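PDB 2E4T: endoglucanase from Clostridium thermocellum, which probably hydrolyses internal beta-1,4-glucosidic bonds of cellulose and xyloglucan, through the family 44 TIM-barrel module that this chain contains. Local coordinates for residues A[254-259]-A[343-348]; A[263-268]-A[275-280]; A[233-238]-A[333-338]; A[248-253]-A[258-263]. One frame throughout, in Å; residues are numbered along the deposited sequence.

Contact 1 of 4, residues A[254-259]-A[343-348]; sequences YRWFID and LDSIEK
The first turn of helix 257-272 meets the second half of helix 338-349 where the backbones come closest at Asp-259 and Ser-345, their CA atoms 5.9 Å apart. Ser-345 is the residue on which the contact turns. Its OG donates to Asp-259 OD1 at 2.6 Å, on the syn side and 16° out of the carboxylate plane, and accepts the indole N-H of Trp-256, NE1 to OG 3.0 Å. That second bond is fairly straight at 157°, and OG lies almost in the ring plane, so the indole is met at its edge. Trp-256, at the N-cap position, has CG between its backbone N and carbonyl carbon (chi1 57°), which carries the indole back over its own helix start, with Ile-258 CB against one face. A water accepts from Arg-255 NH2 and donates to Asp-344 OD2 and, over 2.8 Å, to Ser-345 OG, joining the two segments. Apolar packing is slight: Ile-258 CG2 lies 3.9 Å from Ser-345 CB. Around these bonds, Trp-256 and Ile-258 also pack on Leu-342 of helix 338-349 and Tyr-238 of helix 235-240, while Ser-345 and Ile-346 touch Leu-262 farther along helix 257-272.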
# COMPACT_ATOMS: atom_id res chain seq x y z
N TYR A 254 14.49 19.30 12.25
CA TYR A 254 14.06 18.18 11.43
C TYR A 254 13.78 18.67 10.01
O TYR A 254 13.08 19.67 9.80
CB TYR A 254 12.79 17.56 11.99
CG TYR A 254 13.00 16.86 13.31
CD1 TYR A 254 13.58 15.58 13.36
CD2 TYR A 254 12.65 17.44 14.50
CE1 TYR A 254 13.72 14.90 14.55
CE2 TYR A 254 12.82 16.81 15.71
CZ TYR A 254 13.32 15.54 15.75
OH TYR A 254 13.46 14.93 16.95
N ARG A 255 14.27 17.91 9.04
CA ARG A 255 14.13 18.25 7.65
C ARG A 255 12.65 18.16 7.20
O ARG A 255 12.23 18.88 6.27
CB ARG A 255 15.03 17.32 6.78
CG ARG A 255 15.29 17.81 5.37
CD ARG A 255 16.34 16.96 4.71
NE ARG A 255 15.86 15.63 4.28
CZ ARG A 255 15.57 15.24 3.05
NH1 ARG A 255 15.58 16.10 2.03
NH2 ARG A 255 15.29 13.96 2.83
N TRP A 256 11.92 17.20 7.77
CA TRP A 256 10.50 16.99 7.48
C TRP A 256 9.89 16.20 8.61
O TRP A 256 10.61 15.57 9.45
CB TRP A 256 10.23 16.35 6.12
CG TRP A 256 10.84 15.03 5.78
CD1 TRP A 256 11.91 14.38 6.38
CD2 TRP A 256 10.48 14.23 4.65
NE1 TRP A 256 12.22 13.23 5.67
CE2 TRP A 256 11.36 13.11 4.62
CE3 TRP A 256 9.50 14.36 3.66
CZ2 TRP A 256 11.29 12.15 3.62
CZ3 TRP A 256 9.44 13.41 2.67
CH2 TRP A 256 10.32 12.31 2.66
N PHE A 257 8.56 16.18 8.65
CA PHE A 257 7.80 15.46 9.66
C PHE A 257 8.14 13.98 9.67
O PHE A 257 8.18 13.37 10.77
CB PHE A 257 6.29 15.70 9.52
CG PHE A 257 5.52 14.92 10.52
CD1 PHE A 257 5.43 15.32 11.84
CD2 PHE A 257 4.90 13.73 10.13
CE1 PHE A 257 4.78 14.53 12.79
CE2 PHE A 257 4.25 12.93 11.07
CZ PHE A 257 4.18 13.33 12.41
N ILE A 258 8.42 13.36 8.51
CA ILE A 258 8.82 11.95 8.53
C ILE A 258 9.94 11.70 9.51
O ILE A 258 9.92 10.71 10.28
CB ILE A 258 9.30 11.56 7.10
CG1 ILE A 258 8.15 11.64 6.07
CG2 ILE A 258 9.97 10.20 7.10
CD1 ILE A 258 7.02 10.66 6.29
N ASP A 259 10.97 12.58 9.52
CA ASP A 259 12.11 12.36 10.44
C ASP A 259 11.71 12.51 11.89
O ASP A 259 12.18 11.76 12.76
CB ASP A 259 13.21 13.39 10.14
CG ASP A 259 13.92 13.11 8.81
OD1 ASP A 259 13.81 11.99 8.28
OD2 ASP A 259 14.63 14.06 8.35
N LEU A 343 13.41 5.89 2.71
CA LEU A 343 14.29 4.84 3.23
C LEU A 343 15.54 5.45 3.93
O LEU A 343 16.01 4.90 4.94
CB LEU A 343 14.70 3.88 2.13
CG LEU A 343 13.53 3.04 1.60
CD1 LEU A 343 13.91 2.41 0.27
CD2 LEU A 343 13.10 1.97 2.60
N ASP A 344 16.06 6.54 3.38
CA ASP A 344 17.20 7.24 4.00
C ASP A 344 16.81 7.80 5.35
O ASP A 344 17.57 7.76 6.32
CB ASP A 344 17.69 8.34 3.08
CG ASP A 344 18.74 9.29 3.67
OD1 ASP A 344 19.86 8.84 3.71
OD2 ASP A 344 18.46 10.45 4.08
N SER A 345 15.58 8.33 5.47
CA SER A 345 15.09 8.78 6.76
C SER A 345 14.99 7.66 7.76
O SER A 345 15.37 7.83 8.93
CB SER A 345 13.75 9.51 6.57
OG SER A 345 13.94 10.77 5.99
N ILE A 346 14.48 6.50 7.32
CA ILE A 346 14.46 5.34 8.19
C ILE A 346 15.88 4.99 8.68
O ILE A 346 16.10 4.76 9.88
CB ILE A 346 13.80 4.15 7.50
CG1 ILE A 346 12.26 4.38 7.43
CG2 ILE A 346 14.13 2.85 8.21
CD1 ILE A 346 11.55 3.45 6.47
N GLU A 347 16.84 4.96 7.74
CA GLU A 347 18.22 4.58 8.13
C GLU A 347 18.80 5.56 9.15
O GLU A 347 19.56 5.16 10.03
CB GLU A 347 19.11 4.53 6.88
CG GLU A 347 18.77 3.41 5.98
CD GLU A 347 19.61 3.38 4.68
OE1 GLU A 347 20.18 4.42 4.25
OE2 GLU A 347 19.68 2.28 4.07
N LYS A 348 18.45 6.84 9.03
CA LYS A 348 19.01 7.85 9.91
C LYS A 348 18.33 7.88 11.27
O LYS A 348 18.99 8.13 12.28
CB LYS A 348 18.91 9.24 9.24
CG LYS A 348 19.90 9.46 8.08
CD LYS A 348 19.66 10.76 7.31
CE LYS A 348 20.82 10.99 6.33
NZ LYS A 348 20.45 11.95 5.28
O HOH W 1 16.01 11.62 4.38

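Contact 2 of 4, residues A[263-268]-A[275-280]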
# COMPACT_ATOMS: atom_id res chain seq x y z
N ASP A 263 12.01 9.59 14.63
CA ASP A 263 12.88 9.84 15.76
C ASP A 263 12.09 9.71 17.07
O ASP A 263 12.60 9.12 18.06
CB ASP A 263 13.48 11.25 15.64
CG ASP A 263 14.60 11.52 16.63
OD1 ASP A 263 15.47 10.66 16.81
OD2 ASP A 263 14.68 12.65 17.14
N LYS A 264 10.91 10.29 17.12
CA LYS A 264 10.11 10.23 18.34
C LYS A 264 9.60 8.81 18.62
O LYS A 264 9.51 8.38 19.81
CB LYS A 264 8.98 11.26 18.33
CG LYS A 264 9.44 12.70 18.27
CD LYS A 264 10.46 13.10 19.35
CE LYS A 264 10.84 14.58 19.23
NZ LYS A 264 11.98 14.93 20.17
N MET A 265 9.23 8.07 17.57
CA MET A 265 8.82 6.68 17.82
C MET A 265 10.03 5.83 18.27
O MET A 265 9.86 4.95 19.11
CB MET A 265 8.16 6.07 16.57
CG MET A 265 6.81 6.74 16.24
SD MET A 265 5.58 6.73 17.55
CE MET A 265 5.19 4.97 17.63
N LYS A 266 11.22 6.10 17.74
CA LYS A 266 12.42 5.39 18.21
C LYS A 266 12.68 5.74 19.69
O LYS A 266 12.98 4.87 20.49
CB LYS A 266 13.63 5.73 17.36
CG LYS A 266 14.87 4.97 17.88
CD LYS A 266 16.00 4.84 16.95
CE LYS A 266 16.99 3.79 17.49
NZ LYS A 266 17.64 4.29 18.71
N LYS A 267 12.59 7.04 20.03
CA LYS A 267 12.85 7.46 21.40
C LYS A 267 11.88 6.75 22.35
O LYS A 267 12.26 6.26 23.42
CB LYS A 267 12.71 8.99 21.50
CG LYS A 267 12.78 9.62 22.88
CD LYS A 267 12.64 11.15 22.87
CE LYS A 267 12.95 11.75 24.22
NZ LYS A 267 11.75 11.61 25.11
N ALA A 268 10.57 6.75 21.98
CA ALA A 268 9.59 6.11 22.82
C ALA A 268 9.88 4.63 22.95
O ALA A 268 9.69 4.02 24.04
CB ALA A 268 8.18 6.32 22.28
N ARG A 275 10.24 -2.36 20.26
CA ARG A 275 9.87 -1.61 19.09
C ARG A 275 8.38 -1.29 19.11
O ARG A 275 7.54 -2.20 19.20
CB ARG A 275 10.22 -2.44 17.85
CG ARG A 275 9.71 -1.82 16.55
CD ARG A 275 10.27 -2.59 15.31
NE ARG A 275 11.69 -2.33 15.08
CZ ARG A 275 12.15 -1.31 14.36
NH1 ARG A 275 11.31 -0.36 13.87
NH2 ARG A 275 13.47 -1.23 14.11
N LEU A 276 8.04 -0.01 18.93
CA LEU A 276 6.64 0.41 18.94
C LEU A 276 6.16 0.83 17.56
O LEU A 276 4.93 1.00 17.36
CB LEU A 276 6.41 1.58 19.93
CG LEU A 276 6.69 1.18 21.38
CD1 LEU A 276 6.51 2.42 22.26
CD2 LEU A 276 5.78 0.07 21.87
N LEU A 277 7.06 1.06 16.60
CA LEU A 277 6.67 1.33 15.21
C LEU A 277 7.35 0.25 14.37
O LEU A 277 8.59 0.20 14.35
CB LEU A 277 7.16 2.69 14.74
CG LEU A 277 6.86 3.04 13.29
CD1 LEU A 277 5.35 3.18 13.03
CD2 LEU A 277 7.64 4.22 12.83
N ASP A 278 6.55 -0.57 13.69
CA ASP A 278 7.13 -1.59 12.82
C ASP A 278 7.25 -1.12 11.38
O ASP A 278 8.22 -1.51 10.68
CB ASP A 278 6.32 -2.87 12.89
CG ASP A 278 6.39 -3.46 14.28
OD1 ASP A 278 7.42 -4.13 14.58
OD2 ASP A 278 5.44 -3.22 15.07
N VAL A 279 6.28 -0.34 10.91
CA VAL A 279 6.17 -0.01 9.51
C VAL A 279 5.77 1.46 9.36
O VAL A 279 4.72 1.87 9.85
CB VAL A 279 5.14 -0.89 8.78
CG1 VAL A 279 5.25 -0.67 7.29
CG2 VAL A 279 5.30 -2.37 9.13
N LEU A 280 6.64 2.24 8.70
CA LEU A 280 6.31 3.60 8.28
C LEU A 280 5.35 3.48 7.10
O LEU A 280 5.66 2.83 6.11
CB LEU A 280 7.60 4.32 7.87
CG LEU A 280 7.39 5.76 7.41
CD1 LEU A 280 6.99 6.65 8.58
CD2 LEU A 280 8.66 6.30 6.76
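A helix-to-strand return of the beta/alpha barrel brings these segments together: helix 257-272 ends, the chain turns back, and residues 275-278 lead into barrel strand 279-284. Met-265 faces this returning chain, with CA of Met-265 and CA of Leu-277 6.3 Å apart. The two side chains cross at about a right angle and meet at their roots, Met-265 CB to Leu-277 CB 4.0 Å. Bends at chi2 (-56°) and chi3 (-69°) curl the methionine back, and its methyl CE touches both Leu-277 CB (4.2 Å) and Leu-276 CB (4.3 Å). One turn on, Leu-276 CD1 lies against Ala-268, 4.0 Å from its O and 4.2 Å from its CB. No hydrogen bond joins the segments. Instead the incoming loop braces itself: Arg-275 NH1 donates to Leu-277 O over 2.8 Å, close to the guanidinium plane and nearly in line with the carbonyl bond (167°). Arg-275 NH2 is held in turn by Pro-351 O. Val-212 of helix 204-221 touches both Met-265 and Ala-268, continuing the apolar layer. Strand 226-232, helix 257-272 and strand 279-284 thus form a beta-alpha-beta crossover between adjacent parallel strands, the repeating unit of a TIM barrel.

Contact 3 of 4, residues A[233-238]-A[333-338]; sequences YGFAAY and KDFLPI
The ring of Phe-235 presents its edge to the partner segment: Phe-335 CB lies in its plane, 3.6 Å from CZ, and Ile-338 CD1 sits near the same plane, 4.1 Å from CE1. The edge also points toward the face of the Phe-335 ring, an offset edge-to-face pair with centroids 5.6 Å apart and planes at 68°. Over one face of the Phe-335 ring, toward its rim, stands Asp-334 OD2, 4.2 Å above the plane in one of two modelled conformers. Tyr-238 receives Ile-338 CD1 at its edge, with CE2 at 4.1 Å, and Phe-235 CA lies over one face of its ring, toward the rim. The same isoleucine methyl therefore bridges two aromatic rims. Phe-235 CG is trans to the backbone N (chi1 -170°), which sends the ring outward from its helix, and Ile-338 CG1 takes the corresponding position (chi1 -168°), which, with the turn at chi2, sets CD1 beside both rims. No hydrogen bond crosses the contact, and all four touching residues are buried. The phenolic OH of Tyr-238 is bonded elsewhere, to His-283 O of barrel strand 279-284, and Phe-335 also meets the ring of Trp-256. Here the short helix that follows strand 226-232 packs against the loop between helices 327-331 and 338-349. It is a small aromatic-aliphatic core joining two beta-to-alpha connections of a TIM barrel, where its strands run out.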
# COMPACT_ATOMS: atom_id res chain seq x y z
N TYR A 233 -1.58 11.20 4.30
CA TYR A 233 -2.36 11.22 3.08
C TYR A 233 -1.52 11.52 1.82
O TYR A 233 -1.91 11.14 0.69
CB TYR A 233 -3.52 12.24 3.15
CG TYR A 233 -3.14 13.67 2.83
CD1 TYR A 233 -3.24 14.13 1.52
CD2 TYR A 233 -2.71 14.53 3.81
CE1 TYR A 233 -2.90 15.46 1.18
CE2 TYR A 233 -2.36 15.84 3.49
CZ TYR A 233 -2.47 16.29 2.19
OH TYR A 233 -2.15 17.58 1.81
N GLY A 234 -0.43 12.25 1.99
CA GLY A 234 0.30 12.74 0.82
C GLY A 234 1.41 13.67 1.29
O GLY A 234 1.61 13.89 2.50
N PHE A 235 2.13 14.21 0.30
CA PHE A 235 3.41 14.84 0.57
C PHE A 235 3.33 15.96 1.60
O PHE A 235 4.25 16.07 2.44
CB PHE A 235 4.02 15.35 -0.75
CG PHE A 235 5.43 15.78 -0.55
CD1 PHE A 235 6.48 14.87 -0.70
CD2 PHE A 235 5.73 17.09 -0.10
CE1 PHE A 235 7.79 15.24 -0.44
CE2 PHE A 235 7.05 17.43 0.21
CZ PHE A 235 8.04 16.49 0.03
N ALA A 236 2.33 16.84 1.55
CA ALA A 236 2.32 17.93 2.53
C ALA A 236 2.23 17.42 3.97
O ALA A 236 2.73 18.07 4.90
CB ALA A 236 1.20 18.93 2.25
N ALA A 237 1.59 16.27 4.18
CA ALA A 237 1.61 15.65 5.50
C ALA A 237 2.99 15.05 5.83
O ALA A 237 3.44 15.12 6.98
CB ALA A 237 0.51 14.60 5.64
N TYR A 238 3.64 14.43 4.82
CA TYR A 238 5.02 13.96 5.03
C TYR A 238 5.91 15.12 5.49
O TYR A 238 6.81 14.94 6.32
CB TYR A 238 5.68 13.42 3.75
CG TYR A 238 5.04 12.28 3.00
CD1 TYR A 238 3.75 11.79 3.20
CD2 TYR A 238 5.78 11.74 1.92
CE1 TYR A 238 3.20 10.85 2.35
CE2 TYR A 238 5.24 10.78 1.09
CZ TYR A 238 3.95 10.33 1.27
OH TYR A 238 3.45 9.43 0.38
N LYS A 333 12.22 19.10 -4.92
CA LYS A 333 13.29 18.25 -5.46
C LYS A 333 14.18 17.66 -4.37
O LYS A 333 14.74 16.57 -4.56
CB LYS A 333 14.16 19.04 -6.44
CG LYS A 333 13.42 19.36 -7.75
CD LYS A 333 14.31 20.22 -8.64
CE LYS A 333 13.68 20.46 -10.03
NZ LYS A 333 12.49 21.25 -9.93
N ASP A 334 14.35 18.36 -3.25
CA ASP A 334 15.17 17.86 -2.17
C ASP A 334 14.65 16.57 -1.55
O ASP A 334 15.40 15.90 -0.83
CB ASP A 334 15.33 18.92 -1.09
CG ASP A 334 16.34 18.54 -0.02
OD1 ASP A 334 17.49 18.24 -0.39
OD2 ASP A 334 16.02 18.63 1.19
N PHE A 335 13.39 16.22 -1.84
CA PHE A 335 12.76 15.02 -1.25
C PHE A 335 12.50 13.93 -2.30
O PHE A 335 11.85 12.93 -1.98
CB PHE A 335 11.46 15.40 -0.55
CG PHE A 335 11.68 16.34 0.60
CD1 PHE A 335 12.02 15.84 1.87
CD2 PHE A 335 11.53 17.72 0.44
CE1 PHE A 335 12.22 16.70 2.90
CE2 PHE A 335 11.72 18.59 1.52
CZ PHE A 335 12.06 18.08 2.74
N LEU A 336 13.00 14.14 -3.53
CA LEU A 336 12.82 13.17 -4.63
C LEU A 336 14.18 12.57 -4.97
O LEU A 336 15.21 13.25 -4.88
CB LEU A 336 12.23 13.85 -5.84
CG LEU A 336 10.87 14.46 -5.63
CD1 LEU A 336 10.37 15.11 -6.94
CD2 LEU A 336 9.85 13.41 -5.10
N PRO A 337 14.21 11.30 -5.40
CA PRO A 337 13.07 10.40 -5.58
C PRO A 337 12.51 9.97 -4.23
O PRO A 337 13.23 9.91 -3.21
CB PRO A 337 13.66 9.22 -6.34
CG PRO A 337 15.15 9.21 -5.95
CD PRO A 337 15.50 10.67 -5.79
N ILE A 338 11.20 9.69 -4.16
CA ILE A 338 10.56 9.62 -2.85
C ILE A 338 10.92 8.36 -2.08
O ILE A 338 11.12 8.46 -0.86
CB ILE A 338 9.02 9.84 -2.97
CG1 ILE A 338 8.39 10.05 -1.59
CG2 ILE A 338 8.31 8.76 -3.74
CD1 ILE A 338 8.83 11.31 -0.86

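Contact 4 of 4, residues A[248-253]-A[258-263]; sequences GTEGEG and IDYYLD
This is a short-range polar contact in the beta-to-alpha connection after strand 226-232 of the TIM barrel, where the end of helix 247-250 folds back beside the long helix 257-272. Two residues carry it, Glu-250 and Tyr-260, the tyrosine buried, the glutamate partly exposed. The glutamate closes its short helix, and Gly-251 is the first residue beyond it to leave helical backbone angles, from where the chain swings round and returns as the long helix. Tyr-260 reaches across from near the start of the long helix: CG opposite its backbone N (chi1 173°) sends the ring out toward the short helix. In Glu-250 the bend at chi2 brings OE1 to the phenol oxygen, the two side chains crossing obliquely. Packing accompanies the polar link, with Glu-250 CB 3.6 Å from Tyr-260 CE1, and the backbone carbonyl O of Glu-250 lies obliquely to the ring, 3.4 Å from CD1. Outside the segments, Ala-204 and Ile-208 of helix 204-221 touch Tyr-260, whose ring also meets Tyr-254 edge-to-face. The carboxylate and ring planes stand almost perpendicular, at 87°. Tyr-260 OH donates to Glu-250 OE1 over 2.6 Å, on the anti side and 17° out of the carboxylate plane.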
# COMPACT_ATOMS: atom_id res chain seq x y z
N GLY A 248 6.21 24.42 14.08
CA GLY A 248 7.29 25.42 14.19
C GLY A 248 8.18 25.16 15.38
O GLY A 248 9.35 25.58 15.37
N THR A 249 7.64 24.59 16.46
CA THR A 249 8.44 24.25 17.63
C THR A 249 8.89 22.80 17.56
O THR A 249 10.09 22.50 17.70
CB THR A 249 7.68 24.53 18.93
OG1 THR A 249 6.36 24.03 18.85
CG2 THR A 249 7.62 26.03 19.16
N GLU A 250 7.96 21.86 17.32
CA GLU A 250 8.36 20.46 17.35
C GLU A 250 9.32 20.10 16.22
O GLU A 250 10.15 19.21 16.38
CB GLU A 250 7.10 19.59 17.23
CG GLU A 250 6.22 19.64 18.46
CD GLU A 250 7.00 19.20 19.69
OE1 GLU A 250 7.45 18.05 19.75
OE2 GLU A 250 7.16 20.06 20.61
N GLY A 251 9.20 20.77 15.07
CA GLY A 251 10.02 20.43 13.91
C GLY A 251 11.37 21.08 13.87
O GLY A 251 12.10 20.88 12.90
N GLU A 252 11.75 21.81 14.91
CA GLU A 252 13.07 22.46 14.91
C GLU A 252 14.15 21.39 14.77
O GLU A 252 14.21 20.41 15.56
CB GLU A 252 13.28 23.25 16.21
CG GLU A 252 14.63 23.98 16.18
CD GLU A 252 14.88 24.87 17.35
OE1 GLU A 252 14.11 24.88 18.32
OE2 GLU A 252 15.91 25.55 17.33
N GLY A 253 15.04 21.56 13.76
CA GLY A 253 16.12 20.61 13.54
C GLY A 253 15.75 19.40 12.69
O GLY A 253 16.62 18.53 12.44
N ILE A 258 8.42 13.36 8.51
CA ILE A 258 8.82 11.95 8.53
C ILE A 258 9.94 11.70 9.51
O ILE A 258 9.92 10.71 10.28
CB ILE A 258 9.30 11.56 7.10
CG1 ILE A 258 8.15 11.64 6.07
CG2 ILE A 258 9.97 10.20 7.10
CD1 ILE A 258 7.02 10.66 6.29
N ASP A 259 10.97 12.58 9.52
CA ASP A 259 12.11 12.36 10.44
C ASP A 259 11.71 12.51 11.89
O ASP A 259 12.18 11.76 12.76
CB ASP A 259 13.21 13.39 10.14
CG ASP A 259 13.92 13.11 8.81
OD1 ASP A 259 13.81 11.99 8.28
OD2 ASP A 259 14.63 14.06 8.35
N TYR A 260 10.88 13.52 12.19
CA TYR A 260 10.37 13.71 13.56
C TYR A 260 9.61 12.46 14.01
O TYR A 260 9.80 11.96 15.14
CB TYR A 260 9.47 14.93 13.59
CG TYR A 260 8.74 15.15 14.91
CD1 TYR A 260 9.27 16.00 15.88
CD2 TYR A 260 7.51 14.57 15.13
CE1 TYR A 260 8.58 16.26 17.05
CE2 TYR A 260 6.81 14.82 16.32
CZ TYR A 260 7.34 15.68 17.26
OH TYR A 260 6.58 15.95 18.39
N TYR A 261 8.72 11.96 13.14
CA TYR A 261 7.91 10.79 13.54
C TYR A 261 8.80 9.60 13.83
O TYR A 261 8.66 8.93 14.86
CB TYR A 261 6.92 10.47 12.39
CG TYR A 261 5.98 9.37 12.69
CD1 TYR A 261 4.88 9.56 13.51
CD2 TYR A 261 6.17 8.08 12.14
CE1 TYR A 261 3.97 8.56 13.78
CE2 TYR A 261 5.24 7.07 12.41
CZ TYR A 261 4.15 7.30 13.17
OH TYR A 261 3.24 6.27 13.34
N LEU A 262 9.75 9.32 12.93
CA LEU A 262 10.65 8.18 13.15
C LEU A 262 11.46 8.39 14.44
O LEU A 262 11.61 7.45 15.23
CB LEU A 262 11.58 8.04 11.94
CG LEU A 262 10.89 7.53 10.68
CD1 LEU A 262 11.79 7.82 9.48
CD2 LEU A 262 10.56 6.05 10.78
N ASP A 263 12.01 9.59 14.63
CA ASP A 263 12.88 9.84 15.76
C ASP A 263 12.09 9.71 17.07
O ASP A 263 12.60 9.12 18.06
CB ASP A 263 13.48 11.25 15.64
CG ASP A 263 14.60 11.52 16.63
OD1 ASP A 263 15.47 10.66 16.81
OD2 ASP A 263 14.68 12.65 17.14

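Helix 257-272 runs through contacts 1, 4 and 2, which use its start, its next turns and its middle in succession; contact 3 joins the group through the backbone bond from Ile-258 N to Tyr-238 O. Contacts 1, 2 and 3 are buried, whereas contact 4 is partly buried and lies farthest from the chain centre, about 24 Å. Chemistry follows place: contacts 2 and 3 are apolar, aliphatic near the strand and aromatic in the connections that follow the strands, while contacts 1 and 4 each rest on a hydroxyl-to-carboxylate bond. The salt bridge between Arg-255 and Asp-334 ties contact 1 to contact 3, and Tyr-254 OH reaches Asp-263, which contacts 2 and 4 share.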